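Local coordinates for protein geranyltranstransferase (IspA) (PDB 3LLW) that probably acts as a magnesium-dependent prenyltransferase of isoprenoid biosynthesis, a member of the FPP/GGPP synthase family, at residues F171-H185 with A251-R263. Numbering follows the deposited sequence.
Sequences FENTPLNLEQLTFLH and AKNSFVNLLGLER
Leu181 covers one face of the Phe255 ring: its CD2 stands 4.0 Å from the ring centroid and only 11° off the normal, a CH-pi contact. At the edge of the same ring lie CD1 of Leu178 and OG1 of Thr182, the hydroxyl being held by its own bond to the carbonyl of Leu178. His185 approaches Phe255 obliquely, ring planes at 38°, and CD2 of His185 comes to 3.7 Å from CE2 of Phe255. Phe255 thus sits as a knob in a hole of Leu178, Leu181, Thr182 and His185. The edge of the imidazole is turned to the backbone before the short helix, and NE2 of His185 donates to Asn253 O at 2.9 Å, which requires its proton on that nitrogen. In the all-helical prenyltransferase fold, this joins the start of helix 178-204 to helix 255-259; the axes of 178-185 and 255-259 run nearly antiparallel, at 171°, while Val228 of helix 209-236 also packs on Phe255. Leu258 extends the apolar patch, its CD2 lying 3.7 Å from CD1 of Leu178. Asn253, at the centre of an inverse gamma turn, also turns its side chain to the 171-174 turn: with CG anti to its carbonyl carbon, ND2 of Asn253 donates to Phe171 O at 3.0 Å, from above the carbonyl plane. Thr174 N, closing the type I turn, reaches that oxygen from the opposite face. Leu176 CD1 packs 3.5 Å from Asn253 ND2. Within that type I turn, Glu172 lays OE2 against CG of Lys252 at 3.7 Å; its side chain lies near Asp94 and Asp100, which bind magnesium in this protein, though none is bound to this chain.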
loop_
_atom_site.group_PDB
_atom_site.type_symbol
_atom_site.label_atom_id
_atom_site.label_comp_id
_atom_site.label_asym_id
_atom_site.label_seq_id
_atom_site.Cartn_x
_atom_site.Cartn_y
_atom_site.Cartn_z
ATOM N N PHE A 171 0.241 -22.330 8.646
ATOM C CA PHE A 171 0.193 -23.325 9.711
ATOM C C PHE A 171 -1.199 -23.536 10.265
ATOM O O PHE A 171 -1.357 -23.824 11.447
ATOM C CB PHE A 171 1.163 -22.945 10.837
ATOM C CG PHE A 171 2.598 -22.919 10.401
ATOM C CD1 PHE A 171 3.314 -24.102 10.257
ATOM C CD2 PHE A 171 3.229 -21.717 10.124
ATOM C CE1 PHE A 171 4.626 -24.086 9.846
ATOM C CE2 PHE A 171 4.548 -21.689 9.703
ATOM C CZ PHE A 171 5.251 -22.862 9.572
ATOM N N GLU A 172 -2.197 -23.425 9.401
ATOM C CA GLU A 172 -3.597 -23.544 9.793
ATOM C C GLU A 172 -3.933 -24.805 10.612
ATOM O O GLU A 172 -4.551 -24.719 11.684
ATOM C CB GLU A 172 -4.510 -23.422 8.565
ATOM C CG GLU A 172 -5.952 -23.022 8.902
ATOM C CD GLU A 172 -6.036 -21.786 9.800
ATOM O OE1 GLU A 172 -5.799 -20.661 9.300
ATOM O OE2 GLU A 172 -6.347 -21.942 11.002
ATOM N N ASN A 173 -3.493 -25.962 10.131
ATOM C CA ASN A 173 -3.806 -27.218 10.803
ATOM C C ASN A 173 -2.613 -27.817 11.568
ATOM O O ASN A 173 -2.492 -29.032 11.690
ATOM C CB ASN A 173 -4.345 -28.219 9.776
ATOM C CG ASN A 173 -5.379 -29.158 10.366
ATOM O OD1 ASN A 173 -5.071 -30.297 10.732
ATOM N ND2 ASN A 173 -6.615 -28.679 10.474
ATOM N N THR A 174 -1.747 -26.956 12.095
ATOM C CA THR A 174 -0.473 -27.384 12.655
ATOM C C THR A 174 -0.266 -26.781 14.041
ATOM O O THR A 174 -0.343 -25.561 14.195
ATOM C CB THR A 174 0.694 -27.020 11.694
ATOM O OG1 THR A 174 0.701 -27.947 10.602
ATOM C CG2 THR A 174 2.072 -27.052 12.394
ATOM N N PRO A 175 -0.012 -27.633 15.057
ATOM C CA PRO A 175 0.261 -27.144 16.391
ATOM C C PRO A 175 1.574 -26.362 16.415
ATOM O O PRO A 175 2.565 -26.785 15.824
ATOM C CB PRO A 175 0.398 -28.430 17.211
ATOM C CG PRO A 175 0.764 -29.459 16.229
ATOM C CD PRO A 175 0.046 -29.098 14.997
ATOM N N LEU A 176 1.544 -25.207 17.055
ATOM C CA LEU A 176 2.725 -24.363 17.205
ATOM C C LEU A 176 3.152 -24.373 18.669
ATOM O O LEU A 176 2.312 -24.525 19.548
ATOM C CB LEU A 176 2.397 -22.939 16.757
ATOM C CG LEU A 176 2.040 -22.733 15.279
ATOM C CD1 LEU A 176 1.562 -21.333 15.070
ATOM C CD2 LEU A 176 3.187 -23.045 14.332
ATOM N N ASN A 177 4.453 -24.225 18.940
ATOM C CA ASN A 177 4.891 -24.062 20.321
ATOM C C ASN A 177 4.539 -22.663 20.808
ATOM O O ASN A 177 4.100 -21.830 20.013
ATOM C CB ASN A 177 6.380 -24.418 20.532
ATOM C CG ASN A 177 7.356 -23.465 19.830
ATOM O OD1 ASN A 177 7.179 -22.253 19.813
ATOM N ND2 ASN A 177 8.428 -24.026 19.289
ATOM N N LEU A 178 4.740 -22.422 22.100
ATOM C CA LEU A 178 4.527 -21.115 22.733
ATOM C C LEU A 178 5.241 -19.952 22.071
ATOM O O LEU A 178 4.636 -18.907 21.849
ATOM C CB LEU A 178 4.923 -21.161 24.221
ATOM C CG LEU A 178 4.605 -19.906 25.047
ATOM C CD1 LEU A 178 3.103 -19.776 25.218
ATOM C CD2 LEU A 178 5.325 -19.904 26.395
ATOM N N GLU A 179 6.522 -20.126 21.772
ATOM C CA GLU A 179 7.321 -19.058 21.183
ATOM C C GLU A 179 6.796 -18.689 19.799
ATOM O O GLU A 179 6.704 -17.512 19.439
ATOM C CB GLU A 179 8.783 -19.491 21.074
ATOM C CG GLU A 179 9.720 -18.438 20.456
ATOM C CD GLU A 179 11.204 -18.807 20.565
ATOM O OE1 GLU A 179 11.611 -19.405 21.594
ATOM O OE2 GLU A 179 11.967 -18.486 19.623
ATOM N N GLN A 180 6.431 -19.701 19.022
ATOM C CA GLN A 180 6.054 -19.420 17.666
ATOM C C GLN A 180 4.620 -18.887 17.588
ATOM O O GLN A 180 4.345 -17.979 16.797
ATOM C CB GLN A 180 6.454 -20.559 16.708
ATOM C CG GLN A 180 5.802 -21.877 16.867
ATOM C CD GLN A 180 6.640 -23.025 16.312
ATOM O OE1 GLN A 180 6.343 -24.181 16.580
ATOM N NE2 GLN A 180 7.694 -22.712 15.553
ATOM N N LEU A 181 3.762 -19.353 18.497
ATOM C CA LEU A 181 2.392 -18.844 18.623
ATOM C C LEU A 181 2.317 -17.393 19.119
ATOM O O LEU A 181 1.469 -16.622 18.662
ATOM C CB LEU A 181 1.550 -19.751 19.512
ATOM C CG LEU A 181 0.035 -19.500 19.576
ATOM C CD1 LEU A 181 -0.658 -19.472 18.176
ATOM C CD2 LEU A 181 -0.613 -20.519 20.503
ATOM N N THR A 182 3.207 -17.023 20.039
ATOM C CA THR A 182 3.304 -15.640 20.508
ATOM C C THR A 182 3.817 -14.745 19.379
ATOM O O THR A 182 3.366 -13.611 19.216
ATOM C CB THR A 182 4.231 -15.518 21.764
ATOM O OG1 THR A 182 3.843 -16.475 22.755
ATOM C CG2 THR A 182 4.122 -14.156 22.387
ATOM N N PHE A 183 4.754 -15.269 18.595
ATOM C CA PHE A 183 5.304 -14.574 17.442
ATOM C C PHE A 183 4.240 -14.368 16.366
ATOM O O PHE A 183 4.145 -13.303 15.783
ATOM C CB PHE A 183 6.470 -15.392 16.877
ATOM C CG PHE A 183 7.211 -14.719 15.762
ATOM C CD1 PHE A 183 6.775 -14.839 14.435
ATOM C CD2 PHE A 183 8.370 -14.006 16.022
ATOM C CE1 PHE A 183 7.464 -14.218 13.394
ATOM C CE2 PHE A 183 9.077 -13.395 14.979
ATOM C CZ PHE A 183 8.615 -13.498 13.665
ATOM N N LEU A 184 3.460 -15.402 16.080
ATOM C CA LEU A 184 2.423 -15.265 15.083
ATOM C C LEU A 184 1.481 -14.143 15.484
ATOM O O LEU A 184 1.224 -13.232 14.686
ATOM C CB LEU A 184 1.731 -16.620 14.834
ATOM C CG LEU A 184 0.266 -16.894 14.490
ATOM C CD1 LEU A 184 -0.431 -15.838 13.686
ATOM C CD2 LEU A 184 0.228 -18.220 13.728
ATOM N N HIS A 185 1.021 -14.156 16.729
ATOM C CA HIS A 185 0.013 -13.190 17.154
ATOM C C HIS A 185 0.555 -11.789 17.423
ATOM O O HIS A 185 -0.181 -10.816 17.230
ATOM C CB HIS A 185 -0.791 -13.720 18.345
ATOM C CG HIS A 185 -1.706 -14.844 17.984
ATOM N ND1 HIS A 185 -2.533 -14.799 16.880
ATOM C CD2 HIS A 185 -1.938 -16.036 18.582
ATOM C CE1 HIS A 185 -3.225 -15.922 16.808
ATOM N NE2 HIS A 185 -2.883 -16.689 17.828
ATOM N N ALA A 251 -9.038 -26.011 16.230
ATOM C CA ALA A 251 -8.756 -26.058 14.796
ATOM C C ALA A 251 -7.770 -24.966 14.350
ATOM O O ALA A 251 -6.889 -25.216 13.518
ATOM C CB ALA A 251 -10.060 -25.977 13.994
ATOM N N LYS A 252 -7.923 -23.768 14.917
ATOM C CA LYS A 252 -7.100 -22.600 14.588
ATOM C C LYS A 252 -5.787 -22.588 15.403
ATOM O O LYS A 252 -5.599 -23.421 16.296
ATOM C CB LYS A 252 -7.926 -21.333 14.857
ATOM C CG LYS A 252 -7.542 -20.100 14.035
ATOM C CD LYS A 252 -8.438 -18.911 14.372
ATOM C CE LYS A 252 -7.919 -17.619 13.744
ATOM N NZ LYS A 252 -6.751 -17.050 14.480
ATOM N N ASN A 253 -4.877 -21.667 15.072
ATOM C CA ASN A 253 -3.661 -21.421 15.857
ATOM C C ASN A 253 -4.000 -20.552 17.055
ATOM O O ASN A 253 -3.897 -19.327 16.988
ATOM C CB ASN A 253 -2.610 -20.672 15.044
ATOM C CG ASN A 253 -2.058 -21.471 13.894
ATOM O OD1 ASN A 253 -2.097 -21.008 12.755
ATOM N ND2 ASN A 253 -1.499 -22.651 14.177
ATOM N N SER A 254 -4.409 -21.174 18.149
ATOM C CA SER A 254 -4.913 -20.407 19.267
ATOM C C SER A 254 -4.353 -20.867 20.608
ATOM O O SER A 254 -3.866 -21.987 20.742
ATOM C CB SER A 254 -6.449 -20.409 19.248
ATOM O OG SER A 254 -7.002 -21.146 20.312
ATOM N N PHE A 255 -4.422 -19.985 21.598
ATOM C CA PHE A 255 -3.928 -20.295 22.933
ATOM C C PHE A 255 -4.799 -21.294 23.687
ATOM O O PHE A 255 -4.328 -21.951 24.603
ATOM C CB PHE A 255 -3.755 -19.019 23.741
ATOM C CG PHE A 255 -2.526 -18.260 23.383
ATOM C CD1 PHE A 255 -1.292 -18.633 23.900
ATOM C CD2 PHE A 255 -2.594 -17.183 22.518
ATOM C CE1 PHE A 255 -0.146 -17.937 23.555
ATOM C CE2 PHE A 255 -1.445 -16.477 22.180
ATOM C CZ PHE A 255 -0.228 -16.859 22.699
ATOM N N VAL A 256 -6.065 -21.412 23.296
ATOM C CA VAL A 256 -6.926 -22.453 23.845
ATOM C C VAL A 256 -6.447 -23.849 23.407
ATOM O O VAL A 256 -6.517 -24.800 24.178
ATOM C CB VAL A 256 -8.428 -22.199 23.524
ATOM C CG1 VAL A 256 -9.323 -23.295 24.126
ATOM C CG2 VAL A 256 -8.859 -20.802 24.041
ATOM N N ASN A 257 -5.924 -23.963 22.193
ATOM C CA ASN A 257 -5.371 -25.235 21.730
ATOM C C ASN A 257 -4.039 -25.568 22.377
ATOM O O ASN A 257 -3.813 -26.711 22.776
ATOM C CB ASN A 257 -5.233 -25.261 20.209
ATOM C CG ASN A 257 -6.566 -25.371 19.515
ATOM O OD1 ASN A 257 -7.577 -25.666 20.147
ATOM N ND2 ASN A 257 -6.579 -25.133 18.207
ATOM N N LEU A 258 -3.163 -24.568 22.474
ATOM C CA LEU A 258 -1.865 -24.758 23.100
ATOM C C LEU A 258 -2.010 -25.022 24.600
ATOM O O LEU A 258 -1.434 -25.974 25.113
ATOM C CB LEU A 258 -0.958 -23.550 22.849
ATOM C CG LEU A 258 0.431 -23.576 23.501
ATOM C CD1 LEU A 258 1.383 -24.565 22.855
ATOM C CD2 LEU A 258 1.024 -22.207 23.449
ATOM N N LEU A 259 -2.804 -24.202 25.286
ATOM C CA LEU A 259 -2.839 -24.236 26.749
ATOM C C LEU A 259 -4.022 -24.985 27.362
ATOM O O LEU A 259 -3.929 -25.421 28.509
ATOM C CB LEU A 259 -2.750 -22.820 27.337
ATOM C CG LEU A 259 -1.554 -21.949 26.930
ATOM C CD1 LEU A 259 -1.732 -20.526 27.429
ATOM C CD2 LEU A 259 -0.257 -22.516 27.457
ATOM N N GLY A 260 -5.111 -25.151 26.605
ATOM C CA GLY A 260 -6.374 -25.662 27.153
ATOM C C GLY A 260 -7.195 -24.474 27.615
ATOM O O GLY A 260 -6.633 -23.414 27.924
ATOM N N LEU A 261 -8.515 -24.635 27.671
ATOM C CA LEU A 261 -9.419 -23.504 27.955
ATOM C C LEU A 261 -9.238 -22.860 29.328
ATOM O O LEU A 261 -9.311 -21.630 29.450
ATOM C CB LEU A 261 -10.885 -23.901 27.739
ATOM C CG LEU A 261 -12.016 -22.881 27.942
ATOM C CD1 LEU A 261 -11.848 -21.623 27.106
ATOM C CD2 LEU A 261 -13.343 -23.550 27.614
ATOM N N GLU A 262 -8.996 -23.696 30.340
ATOM C CA GLU A 262 -8.817 -23.250 31.724
ATOM C C GLU A 262 -7.552 -22.402 31.867
ATOM O O GLU A 262 -7.599 -21.281 32.387
ATOM C CB GLU A 262 -8.733 -24.458 32.661
ATOM C CG GLU A 262 -9.405 -24.270 34.013
ATOM C CD GLU A 262 -10.759 -24.975 34.105
ATOM O OE1 GLU A 262 -11.064 -25.549 35.177
ATOM O OE2 GLU A 262 -11.517 -24.966 33.107
ATOM N N ARG A 263 -6.434 -22.944 31.383
ATOM C CA ARG A 263 -5.142 -22.265 31.432
ATOM C C ARG A 263 -5.076 -21.036 30.534
ATOM O O ARG A 263 -4.392 -20.067 30.875
ATOM C CB ARG A 263 -4.010 -23.218 31.070
ATOM C CG ARG A 263 -3.646 -24.236 32.136
ATOM C CD ARG A 263 -2.361 -24.949 31.729
ATOM N NE ARG A 263 -2.284 -26.319 32.235
ATOM C CZ ARG A 263 -1.501 -27.266 31.721
ATOM N NH1 ARG A 263 -1.504 -28.485 32.248
ATOM N NH2 ARG A 263 -0.721 -27.002 30.679
#